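Local coordinates for protein xylulose kinase (PDB 3I8B) that probably phosphorylates D-xylulose at the expense of ATP, giving D-xylulose 5-phosphate, as a magnesium-binding sugar kinase of the FGGY family, at residues 17-22 against 60-65; 77-82 against 159-164; 212-217 against 233-238. All blocks are in the same frame, centred on the assembly; numbering follows the deposited sequence.

Contact 1. Residues 17-22 against 60-65; sequences CKVRVT and GGLDDV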
loop_
_atom_site.group_PDB
_atom_site.type_symbol
_atom_site.label_atom_id
_atom_site.label_comp_id
_atom_site.label_asym_id
_atom_site.label_seq_id
_atom_site.Cartn_x
_atom_site.Cartn_y
_atom_site.Cartn_z
ATOM N N CYS A 17 4.319 11.844 -10.841
ATOM C CA CYS A 17 2.902 11.886 -11.122
ATOM C C CYS A 17 2.647 11.366 -12.543
ATOM O O CYS A 17 3.306 11.779 -13.484
ATOM C CB CYS A 17 2.373 13.307 -10.987
ATOM S SG CYS A 17 0.567 13.376 -10.821
ATOM N N LYS A 18 1.690 10.464 -12.691
ATOM C CA LYS A 18 1.303 9.986 -14.019
ATOM C C LYS A 18 -0.154 10.330 -14.258
ATOM O O LYS A 18 -0.961 10.279 -13.326
ATOM C CB LYS A 18 1.514 8.482 -14.133
ATOM C CG LYS A 18 2.988 8.092 -14.133
ATOM C CD LYS A 18 3.162 6.634 -13.812
ATOM C CE LYS A 18 4.630 6.239 -13.895
ATOM N NZ LYS A 18 4.791 4.905 -13.260
ATOM N N VAL A 19 -0.487 10.696 -15.495
ATOM C CA VAL A 19 -1.876 10.979 -15.863
ATOM C C VAL A 19 -2.276 10.134 -17.068
ATOM O O VAL A 19 -1.712 10.274 -18.154
ATOM C CB VAL A 19 -2.102 12.466 -16.192
ATOM C CG1 VAL A 19 -3.530 12.680 -16.679
ATOM C CG2 VAL A 19 -1.825 13.347 -14.971
ATOM N N ARG A 20 -3.232 9.238 -16.875
ATOM C CA ARG A 20 -3.652 8.360 -17.950
ATOM C C ARG A 20 -5.075 8.672 -18.430
ATOM O O ARG A 20 -6.071 8.215 -17.858
ATOM C CB ARG A 20 -3.544 6.909 -17.514
ATOM C CG ARG A 20 -3.618 5.901 -18.658
ATOM C CD ARG A 20 -3.751 4.529 -18.044
ATOM N NE ARG A 20 -3.575 3.401 -18.950
ATOM C CZ ARG A 20 -4.556 2.824 -19.638
ATOM N NH1 ARG A 20 -5.791 3.308 -19.578
ATOM N NH2 ARG A 20 -4.296 1.770 -20.401
ATOM N N VAL A 21 -5.172 9.458 -19.491
ATOM C CA VAL A 21 -6.477 9.713 -20.085
ATOM C C VAL A 21 -6.933 8.423 -20.763
ATOM O O VAL A 21 -6.220 7.855 -21.604
ATOM C CB VAL A 21 -6.422 10.883 -21.070
ATOM C CG1 VAL A 21 -7.806 11.138 -21.670
ATOM C CG2 VAL A 21 -5.879 12.134 -20.376
ATOM N N THR A 22 -8.104 7.925 -20.390
ATOM C CA THR A 22 -8.471 6.604 -20.876
ATOM C C THR A 22 -9.928 6.478 -21.298
ATOM O O THR A 22 -10.800 7.207 -20.817
ATOM C CB THR A 22 -8.029 5.456 -19.883
ATOM O OG1 THR A 22 -9.146 4.715 -19.389
ATOM C CG2 THR A 22 -7.233 5.986 -18.747
ATOM N N GLY A 60 -1.977 16.182 -22.686
ATOM C CA GLY A 60 -2.854 16.939 -23.568
ATOM C C GLY A 60 -4.040 17.598 -22.880
ATOM O O GLY A 60 -5.051 17.906 -23.517
ATOM N N GLY A 61 -3.924 17.831 -21.576
ATOM C CA GLY A 61 -5.010 18.461 -20.845
ATOM C C GLY A 61 -6.136 17.491 -20.571
ATOM O O GLY A 61 -6.100 16.343 -21.025
ATOM N N LEU A 62 -7.133 17.963 -19.823
ATOM C CA LEU A 62 -8.255 17.147 -19.389
ATOM C C LEU A 62 -9.602 17.823 -19.708
ATOM O O LEU A 62 -10.614 17.532 -19.071
ATOM C CB LEU A 62 -8.161 16.908 -17.879
ATOM C CG LEU A 62 -6.832 16.402 -17.316
ATOM C CD1 LEU A 62 -6.836 16.380 -15.792
ATOM C CD2 LEU A 62 -6.536 15.025 -17.880
ATOM N N ASP A 63 -9.610 18.727 -20.680
ATOM C CA ASP A 63 -10.821 19.473 -21.011
ATOM C C ASP A 63 -11.932 18.545 -21.504
ATOM O O ASP A 63 -13.109 18.883 -21.408
ATOM C CB ASP A 63 -10.554 20.503 -22.104
ATOM C CG ASP A 63 -9.634 21.615 -21.665
ATOM O OD1 ASP A 63 -9.445 21.835 -20.439
ATOM O OD2 ASP A 63 -9.110 22.292 -22.575
ATOM N N ASP A 64 -11.551 17.389 -22.042
ATOM C CA ASP A 64 -12.521 16.435 -22.575
ATOM C C ASP A 64 -12.775 15.252 -21.640
ATOM O O ASP A 64 -13.259 14.202 -22.073
ATOM C CB ASP A 64 -12.066 15.926 -23.947
ATOM C CG ASP A 64 -10.651 15.331 -23.924
ATOM O OD1 ASP A 64 -9.992 15.349 -22.860
ATOM O OD2 ASP A 64 -10.190 14.854 -24.985
ATOM N N VAL A 65 -12.463 15.425 -20.358
ATOM C CA VAL A 65 -12.552 14.323 -19.410
ATOM C C VAL A 65 -13.773 14.463 -18.490
ATOM O O VAL A 65 -14.022 15.539 -17.942
ATOM C CB VAL A 65 -11.233 14.189 -18.605
ATOM C CG1 VAL A 65 -11.363 13.159 -17.513
ATOM C CG2 VAL A 65 -10.078 13.842 -19.558
#
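Val-21 straddles two partners because its methyls are split by the first torsion: CG1 stands anti to the backbone N (chi1 -179°) and meets Val-65, while CG2, beside the N, meets Leu-62. Leu-62 in turn has CG anti to its carbonyl carbon (chi1 -50°), which swings the end of the side chain toward the strand although its CB does not point there. One methyl, CD2, does all the touching. It lies 3.9 Å from Val-21 CG2 and 4.0 Å from Val-19 CG1, bridging two valines that project from the same face of strand 16-23, with Arg-20 between them pointing away. Val-65 CG2 closes the row at 4.1 Å from Val-21 CG1. The side chains meet at oblique angles and only through methyl groups, no hydrogen bond joins the two segments, and the contact is small, burying 144 Å² in all. Gly-60, at positive phi, is the C-prime residue of the Schellman motif ending helix 46-58, and a type I turn from Leu-62 to Val-65, with Val-65 N bonded to Leu-62 O at 3.1 Å, sends the chain on into strand 65-72. Arg-31 of strand 29-36 ties the loop to the sheet by bonding Gly-61 O and pairing with Asp-64. The contact thus packs this helix-to-strand connection against the ribonuclease H-like sheet of the actin-like ATPase fold. Strand 16-23 runs between strands 29-36 and 6-12, Val-21 also touches Leu-6, and helix 46-58 packs on the same valine face, with Ala-55 against Val-19 and Phe-52 against Leu-62.

Contact 2. Residues 77-82 against 159-164; sequences MVILDN and KKIAAI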
loop_
_atom_site.group_PDB
_atom_site.type_symbol
_atom_site.label_atom_id
_atom_site.label_comp_id
_atom_site.label_asym_id
_atom_site.label_seq_id
_atom_site.Cartn_x
_atom_site.Cartn_y
_atom_site.Cartn_z
HETATM N N MSE A 77 1.538 12.065 5.505
HETATM C CA MSE A 77 0.829 13.037 6.335
HETATM C C MSE A 77 0.873 14.447 5.742
HETATM O O MSE A 77 1.938 15.069 5.704
HETATM C CB MSE A 77 1.426 13.078 7.754
HETATM C CG MSE A 77 0.817 14.160 8.641
HETATM SE SE MSE A 77 2.011 14.840 10.082
HETATM C CE MSE A 77 3.318 15.820 8.963
ATOM N N VAL A 78 -0.282 14.946 5.299
ATOM C CA VAL A 78 -0.426 16.345 4.896
ATOM C C VAL A 78 -1.239 17.119 5.943
ATOM O O VAL A 78 -2.441 16.873 6.134
ATOM C CB VAL A 78 -1.124 16.502 3.521
ATOM C CG1 VAL A 78 -1.221 17.988 3.120
ATOM C CG2 VAL A 78 -0.388 15.709 2.440
ATOM N N ILE A 79 -0.597 18.063 6.615
ATOM C CA ILE A 79 -1.327 18.875 7.582
ATOM C C ILE A 79 -1.512 20.315 7.118
ATOM O O ILE A 79 -0.569 20.967 6.652
ATOM C CB ILE A 79 -0.731 18.806 9.016
ATOM C CG1 ILE A 79 0.779 19.066 8.997
ATOM C CG2 ILE A 79 -1.024 17.459 9.645
ATOM C CD1 ILE A 79 1.396 19.208 10.427
ATOM N N LEU A 80 -2.754 20.791 7.258
ATOM C CA LEU A 80 -3.185 22.100 6.791
ATOM C C LEU A 80 -3.617 22.968 7.954
ATOM O O LEU A 80 -4.216 22.466 8.926
ATOM C CB LEU A 80 -4.380 21.944 5.847
ATOM C CG LEU A 80 -4.201 20.985 4.680
ATOM C CD1 LEU A 80 -5.494 20.875 3.878
ATOM C CD2 LEU A 80 -3.043 21.499 3.824
ATOM N N ASP A 81 -3.329 24.265 7.858
ATOM C CA ASP A 81 -3.792 25.214 8.864
ATOM C C ASP A 81 -5.201 25.745 8.546
ATOM O O ASP A 81 -5.828 25.303 7.583
ATOM C CB ASP A 81 -2.763 26.343 9.083
ATOM C CG ASP A 81 -2.602 27.271 7.871
ATOM O OD1 ASP A 81 -3.432 27.252 6.934
ATOM O OD2 ASP A 81 -1.626 28.052 7.870
ATOM N N ASN A 82 -5.692 26.675 9.366
ATOM C CA ASN A 82 -6.995 27.323 9.178
ATOM C C ASN A 82 -7.201 27.904 7.792
ATOM O O ASN A 82 -8.335 28.074 7.350
ATOM C CB ASN A 82 -7.159 28.490 10.159
ATOM C CG ASN A 82 -7.500 28.045 11.545
ATOM O OD1 ASN A 82 -7.375 28.818 12.501
ATOM N ND2 ASN A 82 -7.936 26.798 11.680
ATOM N N LYS A 159 -0.068 22.333 16.905
ATOM C CA LYS A 159 -1.174 23.138 17.419
ATOM C C LYS A 159 -1.894 23.939 16.332
ATOM O O LYS A 159 -3.012 24.406 16.556
ATOM C CB LYS A 159 -0.688 24.087 18.520
ATOM C CG LYS A 159 -0.340 23.391 19.842
ATOM C CD LYS A 159 0.134 24.418 20.872
ATOM C CE LYS A 159 0.810 23.745 22.064
ATOM N NZ LYS A 159 1.556 24.731 22.898
ATOM N N LYS A 160 -1.267 24.103 15.166
ATOM C CA LYS A 160 -1.912 24.815 14.042
ATOM C C LYS A 160 -2.794 23.903 13.173
ATOM O O LYS A 160 -3.496 24.373 12.278
ATOM C CB LYS A 160 -0.861 25.473 13.134
ATOM C CG LYS A 160 0.038 26.509 13.804
ATOM C CD LYS A 160 0.936 27.174 12.757
ATOM C CE LYS A 160 2.120 27.878 13.399
ATOM N NZ LYS A 160 2.924 28.658 12.409
ATOM N N ILE A 161 -2.710 22.600 13.393
ATOM C CA ILE A 161 -3.439 21.654 12.556
ATOM C C ILE A 161 -4.934 21.973 12.554
ATOM O O ILE A 161 -5.560 21.983 13.611
ATOM C CB ILE A 161 -3.220 20.208 13.031
ATOM C CG1 ILE A 161 -1.738 19.847 12.947
ATOM C CG2 ILE A 161 -4.031 19.227 12.172
ATOM C CD1 ILE A 161 -1.441 18.378 13.125
ATOM N N ALA A 162 -5.489 22.265 11.378
ATOM C CA ALA A 162 -6.937 22.366 11.204
ATOM C C ALA A 162 -7.498 21.167 10.425
ATOM O O ALA A 162 -8.687 20.852 10.512
ATOM C CB ALA A 162 -7.310 23.677 10.532
ATOM N N ALA A 163 -6.641 20.505 9.651
ATOM C CA ALA A 163 -7.049 19.322 8.899
ATOM C C ALA A 163 -5.864 18.382 8.676
ATOM O O ALA A 163 -4.730 18.820 8.532
ATOM C CB ALA A 163 -7.700 19.718 7.536
ATOM N N ILE A 164 -6.133 17.084 8.659
ATOM C CA ILE A 164 -5.113 16.117 8.296
ATOM C C ILE A 164 -5.643 15.326 7.116
ATOM O O ILE A 164 -6.780 14.882 7.155
ATOM C CB ILE A 164 -4.833 15.122 9.439
ATOM C CG1 ILE A 164 -4.638 15.852 10.779
ATOM C CG2 ILE A 164 -3.604 14.281 9.104
ATOM C CD1 ILE A 164 -4.567 14.905 11.961
HETATM O O HOH W 1 -4.771 26.667 11.810
#
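Leu-80 O is gripped by two consecutive backbone N-H groups, Ala-162 N at 2.8 Å and Ala-163 N at 3.2 Å, the signature of a classic beta bulge in the two-stranded antiparallel sheet of 78-80 and 163-165. The first bond runs nearly along the C=O axis; the second donor is tilted 27° from the carbonyl plane. Leu-80 N returns a nearly straight bond to Ala-163 O (3.1 Å, 173° at the hydrogen), completing the hydrogen-bonded pair, while Ile-79 and Ile-164 form the neighbouring non-hydrogen-bonded pair. On the Ile-79 face, three isoleucines converge. Ile-79 holds CG1 between its backbone N and carbonyl carbon (chi1 50°), which sets CG2 beside the N, where it presses on Ile-161 CD1 at 3.6 Å and also meets Ile-164 CG1. Ile-79 CD1 reaches Ile-161 as well, so the two side chains touch through both branches of Ile-79. An alanine here would remove both branches and would probably leave Ile-161 CD1 without its main support from strand 78-80. The other face carries Leu-80 and Ala-163, whose CB atoms approach each other and which lie near Trp-170 of helix 167-175 and the magnesium ligand Leu-192, respectively. Beyond the bulge Asp-81 turns its OD1 to the backbone N of Gln-83 and Asn-85, and the methyl of Ala-162 lies off the nitrogen end of the Asn-82 amide, 3.4 Å from ND2. Past the strand ends, a water bridges the two segments, accepting from Asn-82 N at 2.6 Å and donating to Lys-160 O at 2.7 Å.

Contact 3. Residues 212-217 against 233-238; sequences YRRDLI and HAEAIV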
loop_
_atom_site.group_PDB
_atom_site.type_symbol
_atom_site.label_atom_id
_atom_site.label_comp_id
_atom_site.label_asym_id
_atom_site.label_seq_id
_atom_site.Cartn_x
_atom_site.Cartn_y
_atom_site.Cartn_z
ATOM N N TYR A 212 -13.712 7.168 12.243
ATOM C CA TYR A 212 -12.461 7.771 12.697
ATOM C C TYR A 212 -12.357 7.661 14.215
ATOM O O TYR A 212 -13.337 7.891 14.932
ATOM C CB TYR A 212 -12.392 9.243 12.300
ATOM C CG TYR A 212 -12.030 9.479 10.849
ATOM C CD1 TYR A 212 -10.844 9.003 10.327
ATOM C CD2 TYR A 212 -12.868 10.205 10.014
ATOM C CE1 TYR A 212 -10.506 9.226 8.997
ATOM C CE2 TYR A 212 -12.535 10.434 8.684
ATOM C CZ TYR A 212 -11.357 9.943 8.186
ATOM O OH TYR A 212 -11.021 10.185 6.862
ATOM N N ARG A 213 -11.169 7.294 14.690
ATOM C CA ARG A 213 -10.880 7.178 16.111
ATOM C C ARG A 213 -10.154 8.448 16.565
ATOM O O ARG A 213 -8.928 8.490 16.648
ATOM C CB ARG A 213 -10.018 5.937 16.360
ATOM C CG ARG A 213 -10.773 4.630 16.175
ATOM C CD ARG A 213 -11.771 4.406 17.323
ATOM N NE ARG A 213 -11.104 4.448 18.632
ATOM C CZ ARG A 213 -10.631 3.380 19.273
ATOM N NH1 ARG A 213 -10.765 2.163 18.758
ATOM N NH2 ARG A 213 -10.042 3.525 20.445
ATOM N N ARG A 214 -10.928 9.488 16.839
ATOM C CA ARG A 214 -10.366 10.775 17.209
ATOM C C ARG A 214 -9.668 10.722 18.563
ATOM O O ARG A 214 -8.837 11.567 18.863
ATOM C CB ARG A 214 -11.448 11.859 17.171
ATOM C CG ARG A 214 -11.879 12.221 15.741
ATOM C CD ARG A 214 -13.126 13.105 15.720
ATOM N NE ARG A 214 -13.562 13.368 14.347
ATOM C CZ ARG A 214 -13.094 14.362 13.594
ATOM N NH1 ARG A 214 -12.173 15.200 14.074
ATOM N NH2 ARG A 214 -13.529 14.508 12.351
ATOM N N ASP A 215 -10.014 9.723 19.373
ATOM C CA ASP A 215 -9.324 9.500 20.646
ATOM C C ASP A 215 -7.858 9.075 20.462
ATOM O O ASP A 215 -7.007 9.374 21.302
ATOM C CB ASP A 215 -10.069 8.462 21.505
ATOM C CG ASP A 215 -10.248 7.125 20.794
ATOM O OD1 ASP A 215 -10.678 7.109 19.616
ATOM O OD2 ASP A 215 -9.978 6.079 21.423
ATOM N N LEU A 216 -7.571 8.357 19.381
ATOM C CA LEU A 216 -6.205 7.927 19.112
ATOM C C LEU A 216 -5.388 9.118 18.617
ATOM O O LEU A 216 -4.173 9.174 18.815
ATOM C CB LEU A 216 -6.172 6.762 18.115
ATOM C CG LEU A 216 -6.946 5.541 18.617
ATOM C CD1 LEU A 216 -7.042 4.460 17.541
ATOM C CD2 LEU A 216 -6.301 4.988 19.874
ATOM N N ILE A 217 -6.058 10.076 17.985
ATOM C CA ILE A 217 -5.395 11.323 17.603
ATOM C C ILE A 217 -5.100 12.168 18.857
ATOM O O ILE A 217 -3.966 12.578 19.071
ATOM C CB ILE A 217 -6.219 12.137 16.576
ATOM C CG1 ILE A 217 -6.347 11.356 15.256
ATOM C CG2 ILE A 217 -5.572 13.491 16.347
ATOM C CD1 ILE A 217 -7.314 11.981 14.233
ATOM N N HIS A 233 -8.863 19.573 20.486
ATOM C CA HIS A 233 -8.213 19.697 19.185
ATOM C C HIS A 233 -8.657 18.549 18.273
ATOM O O HIS A 233 -9.086 18.772 17.149
ATOM C CB HIS A 233 -6.693 19.666 19.371
ATOM C CG HIS A 233 -5.915 20.233 18.221
ATOM N ND1 HIS A 233 -6.491 20.560 17.007
ATOM C CD2 HIS A 233 -4.598 20.507 18.091
ATOM C CE1 HIS A 233 -5.565 21.018 16.188
ATOM N NE2 HIS A 233 -4.402 21.001 16.824
ATOM N N ALA A 234 -8.560 17.316 18.762
ATOM C CA ALA A 234 -8.850 16.149 17.936
ATOM C C ALA A 234 -10.304 16.125 17.465
ATOM O O ALA A 234 -10.599 15.621 16.381
ATOM C CB ALA A 234 -8.481 14.846 18.671
ATOM N N GLU A 235 -11.201 16.687 18.272
ATOM C CA GLU A 235 -12.589 16.869 17.867
ATOM C C GLU A 235 -12.727 17.943 16.812
ATOM O O GLU A 235 -13.542 17.817 15.905
ATOM C CB GLU A 235 -13.485 17.240 19.060
ATOM C CG GLU A 235 -13.775 16.066 19.986
ATOM C CD GLU A 235 -14.267 14.834 19.229
ATOM O OE1 GLU A 235 -15.277 14.935 18.498
ATOM O OE2 GLU A 235 -13.642 13.761 19.366
ATOM N N ALA A 236 -11.952 19.011 16.935
ATOM C CA ALA A 236 -12.105 20.149 16.032
ATOM C C ALA A 236 -11.485 19.904 14.638
ATOM O O ALA A 236 -11.864 20.545 13.676
ATOM C CB ALA A 236 -11.511 21.403 16.663
ATOM N N ILE A 237 -10.541 18.977 14.546
ATOM C CA ILE A 237 -9.791 18.742 13.302
ATOM C C ILE A 237 -10.677 18.204 12.172
ATOM O O ILE A 237 -11.500 17.313 12.394
ATOM C CB ILE A 237 -8.594 17.783 13.554
ATOM C CG1 ILE A 237 -7.463 18.539 14.261
ATOM C CG2 ILE A 237 -8.083 17.163 12.237
ATOM C CD1 ILE A 237 -6.433 17.615 14.921
ATOM N N VAL A 238 -10.529 18.762 10.970
ATOM C CA VAL A 238 -11.302 18.281 9.831
ATOM C C VAL A 238 -10.560 17.080 9.248
ATOM O O VAL A 238 -9.365 17.165 9.011
ATOM C CB VAL A 238 -11.491 19.367 8.737
ATOM C CG1 VAL A 238 -12.153 18.761 7.496
ATOM C CG2 VAL A 238 -12.321 20.532 9.269
#
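Arg-214 NH1 holds two backbone carbonyls at the end of helix 227-236: Ala-234 O and Ile-237 O, each 2.8 Å away. Both oxygens lie at the guanidinium edge, within a few degrees of its plane. The bond to Ile-237 is nearly straight (170° at the hydrogen) and uses a carbonyl lone pair; that to Ala-234 is more bent, at 149°. The positive group thus sits at the C-terminal end of the helix, where it probably offsets the partial negative charge gathered on the carbonyls. An extended chain from CG to NE carries it there, passing the carboxylate of Glu-235, whose OE2 lies 3.6 Å from Arg-214 CB. Glu-235, bent at its second torsion (chi2 -50°), crosses the CB and CD methylenes of Arg-214 obliquely, its charge near the guanidinium without a salt bridge to it. Deeper in, the methyl of Ala-234 abuts Arg-214 O at 3.3 Å and Ile-217 CG2 at 4.0 Å, and Ile-237 CD1 lies beside the same CG2. Ahead of Arg-214, Arg-213 grips Asp-215 side-on, through NE and NH2, in a salt bridge at the start of helix 214-225. That helix and helix 227-236 form a helical hairpin: Ala-234 and Ile-237 pack on Ala-218 and Leu-221, respectively, Leu-216 faces Trp-130 and Val-134 of helix 122-134, and Ile-237 also touches Ile-164 of strand 163-165.

All three contacts belong to the N-terminal FGGY kinase domain and follow one another along the chain, each closing before the next opens. Contact 1 stands apart, its centre about 30 Å from that of contact 2 and about 36 Å from that of contact 3; it belongs to the mixed sheet that also carries Asp-11, predicted to be important for activity. Contacts 2 and 3 are neighbours, about 12 Å between centres, and join directly: Val-238, leaving helix 227-236, probably exchanges backbone hydrogen bonds with Ala-162 and Ile-164, so the helical hairpin is fastened to the small two-stranded sheet. Both lie near the bound magnesium ion, whose ligands are Glu-190, Leu-192 and Thr-241.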